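Local coordinates for protein mRNA export factor MEX67 (Candida albicans, PDB 1Q40) that probably carries mRNA out of the nucleus as an export factor, its NTF2-like middle domain pairing with a second protein chain, at residues F45-D50 with G71-N76; N76-T81 with A91-G96; S103-P108 with P148-S153; K109-I114 with S141-A146. All coordinates share one frame; numbering follows the deposited sequence.

Overall arrangement
Contacts 1 and 2 follow one another through the loop after strand 44-49: they share Asn76 and one bridging water, their centres are about 8 Å apart, and Met47 O lies 2.6 Å from Arg78 N. Both border another protein's chain, which touches neither contact 3 nor contact 4. Asn76 ND2 also links contacts 1 and 2 to contact 3, at 2.9 Å from Gln106 OE1. Contact 4 is nested in the loop that contact 3 closes, and Tyr73 OH of contact 1 lies 2.6 Å from Glu144 OE2 of contact 4. Contacts 2 and 4 are farthest apart, with centres about 22 Å apart on opposite sides of the chain's centre. A glycerol, probably from crystallisation, sits beside contacts 1 and 2.

Contact 1 of 4, residues F45-D50 with G71-N76; sequences FSMQVD and GYYLNN
Met47, present as selenomethionine, and Val49 project from one face of strand 45-49 onto the turn formed by Tyr73 to Asn76. The packing is closest around Tyr73: Val49 CG2 comes within 3.5 Å of Tyr73 CB, the two side chains crossing at about a right angle. Met47 starts with CG anti to the backbone N (chi1 178°) and then bends twice, so that its terminal methyl folds over the turn. There CE lies 3.3 Å from Tyr73 O and 3.8 Å from Asn76 CB. The selenium meets the tyrosine ring at its edge, 4.1 Å from CD1 and 79° off the ring normal, which makes a Met-aromatic contact of the edge-on kind. On the side of exposed Leu74 the fit is looser, Val49 CG1 standing 4.5 Å from Leu74 CD2.

No direct hydrogen bond joins the segments. Instead one water accepts from Met47 N at 3.0 Å and is hydrogen-bonded to Asn76 O at 2.7 Å. The polar ends of the turn are held from outside, Tyr73 OH by Glu144 and Asn76 ND2 by Gln106. Ser46 and Gln48, the intervening strand residues, hydrogen-bond to a chain of another protein. The strand is thus two-sided in its chemistry: apolar packing holds residues 73-76 on the buried side, the loop just beyond is hydrogen-bonded to the strand, and polar side chains serve the interface between the two proteins.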
loop_
_atom_site.group_PDB
_atom_site.type_symbol
_atom_site.label_atom_id
_atom_site.label_comp_id
_atom_site.label_asym_id
_atom_site.label_seq_id
_atom_site.Cartn_x
_atom_site.Cartn_y
_atom_site.Cartn_z
ATOM N N PHE B 45 -4.736 -13.422 6.140
ATOM C CA PHE B 45 -3.491 -12.702 6.338
ATOM C C PHE B 45 -2.469 -13.073 5.281
ATOM O O PHE B 45 -2.274 -14.245 4.980
ATOM C CB PHE B 45 -2.875 -13.020 7.697
ATOM C CG PHE B 45 -1.527 -12.386 7.904
ATOM C CD1 PHE B 45 -1.421 -11.028 8.161
ATOM C CD2 PHE B 45 -0.359 -13.154 7.847
ATOM C CE1 PHE B 45 -0.170 -10.427 8.350
ATOM C CE2 PHE B 45 0.889 -12.557 8.026
ATOM C CZ PHE B 45 0.979 -11.198 8.275
ATOM N N SER B 46 -1.792 -12.070 4.738
ATOM C CA SER B 46 -0.556 -12.313 4.015
ATOM C C SER B 46 0.414 -11.151 4.183
ATOM O O SER B 46 0.026 -10.023 4.531
ATOM C CB SER B 46 -0.822 -12.626 2.539
ATOM O OG SER B 46 -1.724 -11.707 1.947
HETATM N N MSE B 47 1.691 -11.465 3.992
HETATM C CA MSE B 47 2.780 -10.509 4.101
HETATM C C MSE B 47 3.530 -10.447 2.765
HETATM O O MSE B 47 3.756 -11.479 2.119
HETATM C CB MSE B 47 3.725 -10.911 5.246
HETATM C CG MSE B 47 4.935 -9.998 5.436
HETATM SE SE MSE B 47 6.466 -10.528 4.319
HETATM C CE MSE B 47 6.610 -12.363 4.824
ATOM N N GLN B 48 3.889 -9.233 2.354
ATOM C CA GLN B 48 4.617 -8.995 1.095
ATOM C C GLN B 48 5.867 -8.147 1.359
ATOM O O GLN B 48 5.834 -7.228 2.171
ATOM C CB GLN B 48 3.670 -8.320 0.062
ATOM C CG GLN B 48 3.036 -6.979 0.523
ATOM C CD GLN B 48 2.048 -6.366 -0.491
ATOM O OE1 GLN B 48 2.366 -6.223 -1.672
ATOM N NE2 GLN B 48 0.864 -5.998 -0.016
ATOM N N VAL B 49 6.972 -8.470 0.690
ATOM C CA VAL B 49 8.204 -7.696 0.754
ATOM C C VAL B 49 8.342 -6.851 -0.523
ATOM O O VAL B 49 8.154 -7.351 -1.640
ATOM C CB VAL B 49 9.451 -8.599 0.903
ATOM C CG1 VAL B 49 10.742 -7.790 0.786
ATOM C CG2 VAL B 49 9.399 -9.351 2.220
ATOM N N ASP B 50 8.651 -5.569 -0.333
ATOM C CA ASP B 50 9.017 -4.651 -1.426
ATOM C C ASP B 50 10.457 -4.164 -1.227
ATOM O O ASP B 50 10.697 -3.131 -0.621
ATOM C CB ASP B 50 8.057 -3.456 -1.448
ATOM C CG ASP B 50 8.326 -2.500 -2.606
ATOM O OD1 ASP B 50 9.267 -2.734 -3.411
ATOM O OD2 ASP B 50 7.628 -1.471 -2.786
ATOM N N GLY B 71 16.145 -11.813 4.497
ATOM C CA GLY B 71 16.185 -13.265 4.655
ATOM C C GLY B 71 15.080 -13.965 5.436
ATOM O O GLY B 71 14.657 -15.045 5.051
ATOM N N TYR B 72 14.599 -13.373 6.526
ATOM C CA TYR B 72 13.508 -13.983 7.304
ATOM C C TYR B 72 12.125 -13.876 6.641
ATOM O O TYR B 72 11.210 -14.622 6.983
ATOM C CB TYR B 72 13.434 -13.362 8.705
ATOM C CG TYR B 72 14.446 -13.919 9.692
ATOM C CD1 TYR B 72 15.279 -13.078 10.420
ATOM C CD2 TYR B 72 14.566 -15.291 9.887
ATOM C CE1 TYR B 72 16.221 -13.592 11.320
ATOM C CE2 TYR B 72 15.499 -15.816 10.775
ATOM C CZ TYR B 72 16.314 -14.963 11.494
ATOM O OH TYR B 72 17.217 -15.502 12.375
ATOM N N TYR B 73 11.993 -12.954 5.692
ATOM C CA TYR B 73 10.722 -12.585 5.080
ATOM C C TYR B 73 10.481 -13.146 3.676
ATOM O O TYR B 73 9.327 -13.289 3.248
ATOM C CB TYR B 73 10.676 -11.072 4.965
ATOM C CG TYR B 73 10.731 -10.342 6.283
ATOM C CD1 TYR B 73 9.565 -10.037 6.969
ATOM C CD2 TYR B 73 11.938 -9.953 6.838
ATOM C CE1 TYR B 73 9.590 -9.369 8.182
ATOM C CE2 TYR B 73 11.980 -9.259 8.070
ATOM C CZ TYR B 73 10.801 -8.962 8.721
ATOM O OH TYR B 73 10.788 -8.294 9.928
ATOM N N LEU B 74 11.556 -13.455 2.959
ATOM C CA LEU B 74 11.459 -13.711 1.524
ATOM C C LEU B 74 10.681 -14.961 1.161
ATOM O O LEU B 74 9.937 -14.954 0.181
ATOM C CB LEU B 74 12.847 -13.796 0.885
ATOM C CG LEU B 74 13.629 -12.502 0.792
ATOM C CD1 LEU B 74 15.031 -12.816 0.313
ATOM C CD2 LEU B 74 12.961 -11.538 -0.145
ATOM N N ASN B 75 10.855 -16.043 1.909
ATOM C CA ASN B 75 10.176 -17.292 1.534
ATOM C C ASN B 75 8.660 -17.190 1.670
ATOM O O ASN B 75 7.918 -17.821 0.920
ATOM C CB ASN B 75 10.677 -18.483 2.345
ATOM C CG ASN B 75 10.156 -19.799 1.801
ATOM O OD1 ASN B 75 10.284 -20.084 0.606
ATOM N ND2 ASN B 75 9.541 -20.595 2.664
ATOM N N ASN B 76 8.210 -16.383 2.625
ATOM C CA ASN B 76 6.792 -16.198 2.865
ATOM C C ASN B 76 6.171 -14.968 2.198
ATOM O O ASN B 76 4.973 -14.731 2.357
ATOM C CB ASN B 76 6.544 -16.159 4.369
ATOM C CG ASN B 76 6.773 -17.515 5.025
ATOM O OD1 ASN B 76 6.705 -18.554 4.363
ATOM N ND2 ASN B 76 7.062 -17.510 6.320
HETATM O O HOH W 1 2.538 -14.258 3.445
#

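Contact 2 of 4, residues N76-T81 with A91-G96; sequences NSRNLT and AKLSIG
At a corner of the NTF2-like domain that borders another protein's chain, Arg78 of the loop lies across Lys92 and Leu93, just after helix 86-91. Its extended chain, swung away from the backbone nitrogen at chi1 -160°, carries the aliphatic part across the second segment at a slant: Arg78 CG is 3.9 Å from Lys92 CB, and Arg78 CD is 3.7 Å from Lys92 O. Farther out, Leu93 CB covers one face of the guanidinium toward its rim, 3.7 Å from Arg78 NE, while Leu80 CD1 lies over the opposite face. Lys92 reaches back the other way, its CD 3.2 Å from Ser77 O.

Direct hydrogen bonds between the segments are absent, yet the water that binds Asn76 O also lies 2.7 Å from Lys92 O and bridges them. The loop has its own brace beyond Arg78: Asn79 OD1 accepts from Thr81 N at 3.1 Å, an Asx turn, and also from Thr81 OG1 at 2.7 Å.

Arg78 takes its polar partners from outside, with NE bonded to Arg89 O and NH1 in a salt bridge to an acidic side chain of the other protein. A leucine carbon over the rim of each face, together with these polar bonds, probably limits rotation of the guanidinium. Lys92 CE, next to the ammonium and 3.2 Å from Ser77 O, is probably polarised enough to suit that carbonyl.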
loop_
_atom_site.group_PDB
_atom_site.type_symbol
_atom_site.label_atom_id
_atom_site.label_comp_id
_atom_site.label_asym_id
_atom_site.label_seq_id
_atom_site.Cartn_x
_atom_site.Cartn_y
_atom_site.Cartn_z
ATOM N N ASN B 76 8.210 -16.383 2.625
ATOM C CA ASN B 76 6.792 -16.198 2.865
ATOM C C ASN B 76 6.171 -14.968 2.198
ATOM O O ASN B 76 4.973 -14.731 2.357
ATOM C CB ASN B 76 6.544 -16.159 4.369
ATOM C CG ASN B 76 6.773 -17.515 5.025
ATOM O OD1 ASN B 76 6.705 -18.554 4.363
ATOM N ND2 ASN B 76 7.062 -17.510 6.320
ATOM N N SER B 77 6.969 -14.205 1.457
ATOM C CA SER B 77 6.507 -12.965 0.837
ATOM C C SER B 77 5.520 -13.221 -0.294
ATOM O O SER B 77 5.809 -13.956 -1.227
ATOM C CB SER B 77 7.697 -12.150 0.302
ATOM O OG SER B 77 7.268 -11.073 -0.524
ATOM N N ARG B 78 4.351 -12.612 -0.199
ATOM C CA ARG B 78 3.302 -12.744 -1.211
ATOM C C ARG B 78 3.266 -11.479 -2.071
ATOM O O ARG B 78 2.204 -10.882 -2.287
ATOM C CB ARG B 78 1.947 -12.986 -0.534
ATOM C CG ARG B 78 0.930 -13.610 -1.463
ATOM C CD ARG B 78 -0.389 -13.941 -0.781
ATOM N NE ARG B 78 -1.277 -14.692 -1.658
ATOM C CZ ARG B 78 -2.514 -14.330 -2.003
ATOM N NH1 ARG B 78 -3.041 -13.192 -1.595
ATOM N NH2 ARG B 78 -3.220 -15.116 -2.804
ATOM N N ASN B 79 4.444 -11.054 -2.529
ATOM C CA ASN B 79 4.540 -10.003 -3.529
ATOM C C ASN B 79 4.147 -10.668 -4.828
ATOM O O ASN B 79 4.933 -11.420 -5.446
ATOM C CB ASN B 79 5.953 -9.411 -3.590
ATOM C CG ASN B 79 6.095 -8.318 -4.647
ATOM O OD1 ASN B 79 5.326 -8.260 -5.617
ATOM N ND2 ASN B 79 7.108 -7.459 -4.477
ATOM N N LEU B 80 2.910 -10.426 -5.234
ATOM C CA LEU B 80 2.322 -11.160 -6.348
ATOM C C LEU B 80 2.857 -10.763 -7.725
ATOM O O LEU B 80 2.529 -11.418 -8.722
ATOM C CB LEU B 80 0.786 -11.049 -6.296
ATOM C CG LEU B 80 0.161 -11.759 -5.091
ATOM C CD1 LEU B 80 -1.333 -11.503 -5.036
ATOM C CD2 LEU B 80 0.445 -13.274 -5.130
ATOM N N THR B 81 3.675 -9.715 -7.805
ATOM C CA THR B 81 4.397 -9.439 -9.065
ATOM C C THR B 81 5.591 -10.371 -9.261
ATOM O O THR B 81 6.155 -10.417 -10.348
ATOM C CB THR B 81 4.939 -7.994 -9.141
ATOM O OG1 THR B 81 5.968 -7.808 -8.152
ATOM C CG2 THR B 81 3.860 -6.962 -8.828
ATOM N N ALA B 91 -0.107 -20.823 -1.292
ATOM C CA ALA B 91 0.643 -21.252 -0.110
ATOM C C ALA B 91 1.079 -20.081 0.780
ATOM O O ALA B 91 1.276 -20.276 1.971
ATOM C CB ALA B 91 1.855 -22.090 -0.510
ATOM N N LYS B 92 1.211 -18.873 0.224
ATOM C CA LYS B 92 1.630 -17.702 0.994
ATOM C C LYS B 92 0.471 -16.889 1.573
ATOM O O LYS B 92 0.685 -15.863 2.229
ATOM C CB LYS B 92 2.510 -16.791 0.145
ATOM C CG LYS B 92 3.851 -17.405 -0.235
ATOM C CD LYS B 92 4.357 -16.746 -1.512
ATOM C CE LYS B 92 5.811 -17.102 -1.791
ATOM N NZ LYS B 92 5.965 -18.555 -1.978
ATOM N N LEU B 93 -0.748 -17.344 1.306
ATOM C CA LEU B 93 -1.946 -16.799 1.925
ATOM C C LEU B 93 -2.368 -17.677 3.114
ATOM O O LEU B 93 -2.448 -18.901 2.991
ATOM C CB LEU B 93 -3.063 -16.735 0.893
ATOM C CG LEU B 93 -4.421 -16.255 1.389
ATOM C CD1 LEU B 93 -4.334 -14.825 1.899
ATOM C CD2 LEU B 93 -5.462 -16.406 0.284
ATOM N N SER B 94 -2.616 -17.044 4.259
ATOM C CA SER B 94 -3.057 -17.750 5.465
ATOM C C SER B 94 -4.539 -17.488 5.712
ATOM O O SER B 94 -4.971 -16.338 5.714
ATOM C CB SER B 94 -2.218 -17.324 6.673
ATOM O OG SER B 94 -0.900 -17.843 6.558
ATOM N N ILE B 95 -5.308 -18.556 5.900
ATOM C CA ILE B 95 -6.751 -18.473 6.134
ATOM C C ILE B 95 -7.108 -19.187 7.439
ATOM O O ILE B 95 -6.769 -20.352 7.618
ATOM C CB ILE B 95 -7.529 -19.097 4.952
ATOM C CG1 ILE B 95 -7.184 -18.377 3.647
ATOM C CG2 ILE B 95 -9.057 -19.058 5.211
ATOM C CD1 ILE B 95 -7.759 -19.039 2.403
ATOM N N GLY B 96 -7.775 -18.482 8.350
ATOM C CA GLY B 96 -8.184 -19.064 9.617
ATOM C C GLY B 96 -7.091 -18.953 10.662
ATOM O O GLY B 96 -5.921 -18.772 10.333
HETATM O O HOH W 1 2.538 -14.258 3.445
#

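Contact 3 of 4, residues S103-P108 with P148-S153; sequences SFQQLP and PEVDGS
Gln105, on the helix side of segment 103-108 in this NTF2-like domain, meets Glu149 and Val150 of the long loop that leaves strand 134-146. The Gln105 amide and the Glu149 carboxylate are turned nearly perpendicular, their planes 82° apart, and the two side chains pass at a slant. The bond from Gln105 NE2 to Glu149 OE1 is weak, at 3.2 Å. A firmer link comes from the backbone: Val150 N donates to Gln105 O at 3.0 Å and 167°, approaching from above the carbonyl plane.

Val150 straddles the two glutamines. Its chi1 of 177° splits the methyls between them: CG1 lies 3.9 Å from Gln106 CG, while CG2 is 3.8 Å from Gln105 CB. Backbone adds to this grip, because Gln106 CA makes a CA-H...O contact with Val150 O at 3.3 Å.

Pro148 fills the bend beyond the helix: its CB sits 3.4 Å from Gln105 O, and its ring runs side by side with that of Pro108, both pointing the same way. Gln106 extends along the other flank. Its OE1 lies 3.4 Å from Gly152 CA and is hydrogen-bonded to Asn76, while NE2 turns back to Lys102 O. Asp151 then starts an Asx turn, OD1 accepting from Ser153 N.

Two waters complete the seam. One joins Leu107 O to Glu149 N; the other accepts from Gly152 N and donates to Gln106 O, the water oxygen lying 2.6 Å from Gln106 O.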
loop_
_atom_site.group_PDB
_atom_site.type_symbol
_atom_site.label_atom_id
_atom_site.label_comp_id
_atom_site.label_asym_id
_atom_site.label_seq_id
_atom_site.Cartn_x
_atom_site.Cartn_y
_atom_site.Cartn_z
ATOM N N SER B 103 1.925 -18.120 10.478
ATOM C CA SER B 103 2.602 -17.034 9.763
ATOM C C SER B 103 3.204 -16.028 10.742
ATOM O O SER B 103 4.322 -15.570 10.547
ATOM C CB SER B 103 1.655 -16.290 8.819
ATOM O OG SER B 103 1.206 -17.138 7.795
ATOM N N PHE B 104 2.452 -15.693 11.783
ATOM C CA PHE B 104 2.899 -14.737 12.795
ATOM C C PHE B 104 4.151 -15.234 13.520
ATOM O O PHE B 104 5.018 -14.436 13.865
ATOM C CB PHE B 104 1.796 -14.458 13.828
ATOM C CG PHE B 104 0.614 -13.632 13.318
ATOM C CD1 PHE B 104 0.582 -13.070 12.040
ATOM C CD2 PHE B 104 -0.490 -13.435 14.149
ATOM C CE1 PHE B 104 -0.530 -12.318 11.613
ATOM C CE2 PHE B 104 -1.593 -12.688 13.726
ATOM C CZ PHE B 104 -1.611 -12.125 12.450
ATOM N N GLN B 105 4.247 -16.542 13.755
ATOM C CA GLN B 105 5.413 -17.131 14.427
ATOM C C GLN B 105 6.693 -17.049 13.600
ATOM O O GLN B 105 7.783 -17.137 14.155
ATOM C CB GLN B 105 5.168 -18.608 14.758
ATOM C CG GLN B 105 4.107 -18.868 15.793
ATOM C CD GLN B 105 3.963 -20.350 16.101
ATOM O OE1 GLN B 105 3.550 -21.131 15.239
ATOM N NE2 GLN B 105 4.319 -20.744 17.324
ATOM N N GLN B 106 6.552 -16.909 12.280
ATOM C CA GLN B 106 7.687 -16.852 11.357
ATOM C C GLN B 106 8.156 -15.435 11.013
ATOM O O GLN B 106 9.057 -15.253 10.192
ATOM C CB GLN B 106 7.341 -17.589 10.064
ATOM C CG GLN B 106 7.048 -19.071 10.256
ATOM C CD GLN B 106 6.531 -19.707 8.987
ATOM O OE1 GLN B 106 7.262 -19.833 8.008
ATOM N NE2 GLN B 106 5.264 -20.070 8.987
ATOM N N LEU B 107 7.547 -14.435 11.629
ATOM C CA LEU B 107 7.981 -13.057 11.471
ATOM C C LEU B 107 8.883 -12.686 12.670
ATOM O O LEU B 107 8.579 -13.040 13.813
ATOM C CB LEU B 107 6.771 -12.124 11.372
ATOM C CG LEU B 107 5.949 -12.272 10.076
ATOM C CD1 LEU B 107 4.602 -11.589 10.189
ATOM C CD2 LEU B 107 6.701 -11.732 8.887
ATOM N N PRO B 108 10.004 -12.013 12.417
ATOM C CA PRO B 108 10.872 -11.573 13.520
ATOM C C PRO B 108 10.097 -10.819 14.615
ATOM O O PRO B 108 9.109 -10.121 14.341
ATOM C CB PRO B 108 11.895 -10.678 12.822
ATOM C CG PRO B 108 11.981 -11.236 11.416
ATOM C CD PRO B 108 10.573 -11.674 11.097
ATOM N N PRO B 148 12.598 -14.896 14.622
ATOM C CA PRO B 148 11.247 -15.444 14.774
ATOM C C PRO B 148 11.239 -16.732 15.608
ATOM O O PRO B 148 12.238 -17.447 15.676
ATOM C CB PRO B 148 10.793 -15.711 13.327
ATOM C CG PRO B 148 12.008 -15.719 12.528
ATOM C CD PRO B 148 13.025 -14.859 13.214
ATOM N N GLU B 149 10.116 -17.007 16.249
ATOM C CA GLU B 149 9.942 -18.251 16.987
ATOM C C GLU B 149 10.211 -19.462 16.092
ATOM O O GLU B 149 10.899 -20.406 16.498
ATOM C CB GLU B 149 8.540 -18.330 17.587
ATOM C CG GLU B 149 8.234 -19.661 18.263
ATOM C CD GLU B 149 6.953 -19.634 19.072
ATOM O OE1 GLU B 149 6.173 -18.671 18.930
ATOM O OE2 GLU B 149 6.724 -20.588 19.844
ATOM N N VAL B 150 9.689 -19.398 14.870
ATOM C CA VAL B 150 9.801 -20.461 13.874
ATOM C C VAL B 150 10.548 -19.913 12.658
ATOM O O VAL B 150 10.145 -18.905 12.080
ATOM C CB VAL B 150 8.403 -20.948 13.438
ATOM C CG1 VAL B 150 8.493 -22.019 12.325
ATOM C CG2 VAL B 150 7.633 -21.488 14.631
ATOM N N ASP B 151 11.632 -20.576 12.265
ATOM C CA ASP B 151 12.469 -20.088 11.161
ATOM C C ASP B 151 11.842 -20.481 9.832
ATOM O O ASP B 151 11.864 -21.646 9.464
ATOM C CB ASP B 151 13.886 -20.665 11.265
ATOM C CG ASP B 151 14.904 -19.915 10.399
ATOM O OD1 ASP B 151 14.543 -19.364 9.323
ATOM O OD2 ASP B 151 16.108 -19.827 10.742
ATOM N N GLY B 152 11.266 -19.513 9.127
ATOM C CA GLY B 152 10.658 -19.765 7.827
ATOM C C GLY B 152 11.479 -19.265 6.649
ATOM O O GLY B 152 10.914 -18.963 5.608
ATOM N N SER B 153 12.801 -19.196 6.805
ATOM C CA SER B 153 13.683 -18.536 5.838
ATOM C C SER B 153 14.118 -19.407 4.650
ATOM O O SER B 153 14.280 -18.906 3.533
ATOM C CB SER B 153 14.933 -17.985 6.548
ATOM O OG SER B 153 15.724 -19.025 7.090
HETATM O O HOH W 2 11.038 -16.540 9.027
HETATM O O HOH W 3 8.065 -14.796 16.125
#

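Contact 4 of 4, residues K109-I114 with S141-A146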
loop_
_atom_site.group_PDB
_atom_site.type_symbol
_atom_site.label_atom_id
_atom_site.label_comp_id
_atom_site.label_asym_id
_atom_site.label_seq_id
_atom_site.Cartn_x
_atom_site.Cartn_y
_atom_site.Cartn_z
ATOM N N LYS B 109 10.540 -11.003 15.852
ATOM C CA LYS B 109 9.963 -10.329 17.011
ATOM C C LYS B 109 10.354 -8.863 16.984
ATOM O O LYS B 109 11.463 -8.525 16.590
ATOM C CB LYS B 109 10.430 -11.015 18.297
ATOM C CG LYS B 109 10.065 -12.519 18.307
ATOM C CD LYS B 109 10.291 -13.184 19.644
ATOM C CE LYS B 109 9.839 -14.632 19.591
ATOM N NZ LYS B 109 10.350 -15.406 20.734
ATOM N N THR B 110 9.435 -8.002 17.415
ATOM C CA THR B 110 9.522 -6.568 17.160
ATOM C C THR B 110 9.302 -5.703 18.390
ATOM O O THR B 110 8.777 -6.141 19.417
ATOM C CB THR B 110 8.440 -6.165 16.135
ATOM O OG1 THR B 110 7.162 -6.681 16.550
ATOM C CG2 THR B 110 8.706 -6.805 14.756
ATOM N N ARG B 111 9.680 -4.441 18.244
ATOM C CA ARG B 111 9.164 -3.385 19.094
ATOM C C ARG B 111 8.808 -2.168 18.234
ATOM O O ARG B 111 9.647 -1.639 17.508
ATOM C CB ARG B 111 10.130 -3.046 20.229
ATOM C CG ARG B 111 11.533 -2.759 19.816
ATOM C CD ARG B 111 11.902 -1.290 19.924
ATOM N NE ARG B 111 12.075 -0.861 21.309
ATOM C CZ ARG B 111 12.263 0.404 21.675
ATOM N NH1 ARG B 111 12.301 1.372 20.761
ATOM N NH2 ARG B 111 12.414 0.707 22.961
ATOM N N HIS B 112 7.527 -1.808 18.267
ATOM C CA HIS B 112 6.997 -0.602 17.654
ATOM C C HIS B 112 6.882 0.429 18.770
ATOM O O HIS B 112 6.178 0.206 19.750
ATOM C CB HIS B 112 5.606 -0.855 17.076
ATOM C CG HIS B 112 5.569 -1.857 15.959
ATOM N ND1 HIS B 112 5.794 -3.203 16.154
ATOM C CD2 HIS B 112 5.297 -1.708 14.643
ATOM C CE1 HIS B 112 5.677 -3.837 14.998
ATOM N NE2 HIS B 112 5.371 -2.952 14.066
ATOM N N ASP B 113 7.557 1.558 18.618
ATOM C CA ASP B 113 7.679 2.546 19.693
ATOM C C ASP B 113 6.542 3.574 19.607
ATOM O O ASP B 113 6.779 4.777 19.524
ATOM C CB ASP B 113 9.068 3.192 19.588
ATOM C CG ASP B 113 9.438 4.022 20.798
ATOM O OD1 ASP B 113 9.097 3.640 21.945
ATOM O OD2 ASP B 113 10.090 5.088 20.677
ATOM N N ILE B 114 5.304 3.082 19.632
ATOM C CA ILE B 114 4.122 3.908 19.382
ATOM C C ILE B 114 3.670 4.727 20.596
ATOM O O ILE B 114 3.054 5.775 20.427
ATOM C CB ILE B 114 2.943 3.043 18.845
ATOM C CG1 ILE B 114 1.845 3.937 18.245
ATOM C CG2 ILE B 114 2.360 2.133 19.932
ATOM C CD1 ILE B 114 1.281 3.421 16.930
ATOM N N SER B 141 7.638 2.334 11.194
ATOM C CA SER B 141 8.825 1.482 11.291
ATOM C C SER B 141 8.862 0.688 12.601
ATOM O O SER B 141 8.104 0.962 13.528
ATOM C CB SER B 141 10.095 2.332 11.154
ATOM O OG SER B 141 10.153 3.326 12.180
ATOM N N PHE B 142 9.721 -0.325 12.649
ATOM C CA PHE B 142 9.948 -1.097 13.870
ATOM C C PHE B 142 11.402 -1.541 13.998
ATOM O O PHE B 142 12.165 -1.509 13.027
ATOM C CB PHE B 142 8.994 -2.307 13.977
ATOM C CG PHE B 142 9.071 -3.284 12.814
ATOM C CD1 PHE B 142 10.127 -4.186 12.695
ATOM C CD2 PHE B 142 8.078 -3.314 11.859
ATOM C CE1 PHE B 142 10.194 -5.088 11.617
ATOM C CE2 PHE B 142 8.140 -4.214 10.780
ATOM C CZ PHE B 142 9.190 -5.096 10.672
ATOM N N ASP B 143 11.783 -1.913 15.219
ATOM C CA ASP B 143 13.042 -2.587 15.488
ATOM C C ASP B 143 12.774 -4.079 15.551
ATOM O O ASP B 143 11.722 -4.506 16.012
ATOM C CB ASP B 143 13.613 -2.143 16.829
ATOM C CG ASP B 143 14.048 -0.710 16.818
ATOM O OD1 ASP B 143 15.195 -0.457 16.393
ATOM O OD2 ASP B 143 13.316 0.233 17.202
ATOM N N GLU B 144 13.720 -4.873 15.074
ATOM C CA GLU B 144 13.665 -6.310 15.267
ATOM C C GLU B 144 14.514 -6.616 16.483
ATOM O O GLU B 144 15.682 -6.254 16.518
ATOM C CB GLU B 144 14.186 -7.040 14.038
ATOM C CG GLU B 144 13.288 -6.865 12.828
ATOM C CD GLU B 144 13.882 -7.453 11.558
ATOM O OE1 GLU B 144 15.055 -7.875 11.589
ATOM O OE2 GLU B 144 13.182 -7.475 10.519
ATOM N N VAL B 145 13.917 -7.260 17.484
ATOM C CA VAL B 145 14.593 -7.546 18.755
ATOM C C VAL B 145 15.034 -9.006 18.912
ATOM O O VAL B 145 15.856 -9.317 19.768
ATOM C CB VAL B 145 13.722 -7.137 19.962
ATOM C CG1 VAL B 145 13.460 -5.635 19.946
ATOM C CG2 VAL B 145 12.400 -7.901 19.994
ATOM N N ALA B 146 14.485 -9.899 18.094
ATOM C CA ALA B 146 14.865 -11.302 18.131
ATOM C C ALA B 146 14.411 -12.031 16.875
ATOM O O ALA B 146 13.494 -11.581 16.177
ATOM C CB ALA B 146 14.289 -12.000 19.394
HETATM O O HOH W 4 9.040 1.855 15.989
#
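Phe142 packs against His112 and Thr110, both on one side of its ring, where strand 109-111 and its continuation run antiparallel to strand 141-146. Phe142 CB sits over the imidazole, 3.7 Å from the ring centroid and 9° off its normal. The two rings meet obliquely with planes at 47°, His112 NE2 being 3.5 Å from Phe142 CD2. Thr110 CG2 adds a second CH-pi contact over a face of the phenyl ring, 4.0 Å from its centroid. A chi1 of 58° sets Phe142 CG between the backbone N and carbonyl carbon, turning that face to Thr110 CG2. On the other face of the sheet Arg111 lies alongside Asp143, but NH1 to OD2 is a long salt bridge of 3.9 Å, and Arg111 CG touches Val145 CG1.

Backbone bonds position these groups. Arg111 N to Asp143 O (3.0 Å) and Asp143 N to Arg111 O (3.1 Å) close a hydrogen-bonded pair, with Val145 N to Lys109 O (2.9 Å) and Lys109 N to Ala146 O (3.0 Å) following. A water links Asp113 N to Ser141 O. Farther out, Asp29 of helix 14-29 accepts from both Thr110 OG1 and His112 N, while Trp28 and Phe183 meet the His112 ring.

The pairing slips by one residue between Lys109 and Thr110: a beta bulge in the curved sheet of an NTF2-like fold, whose long N-terminal helix packs beside it.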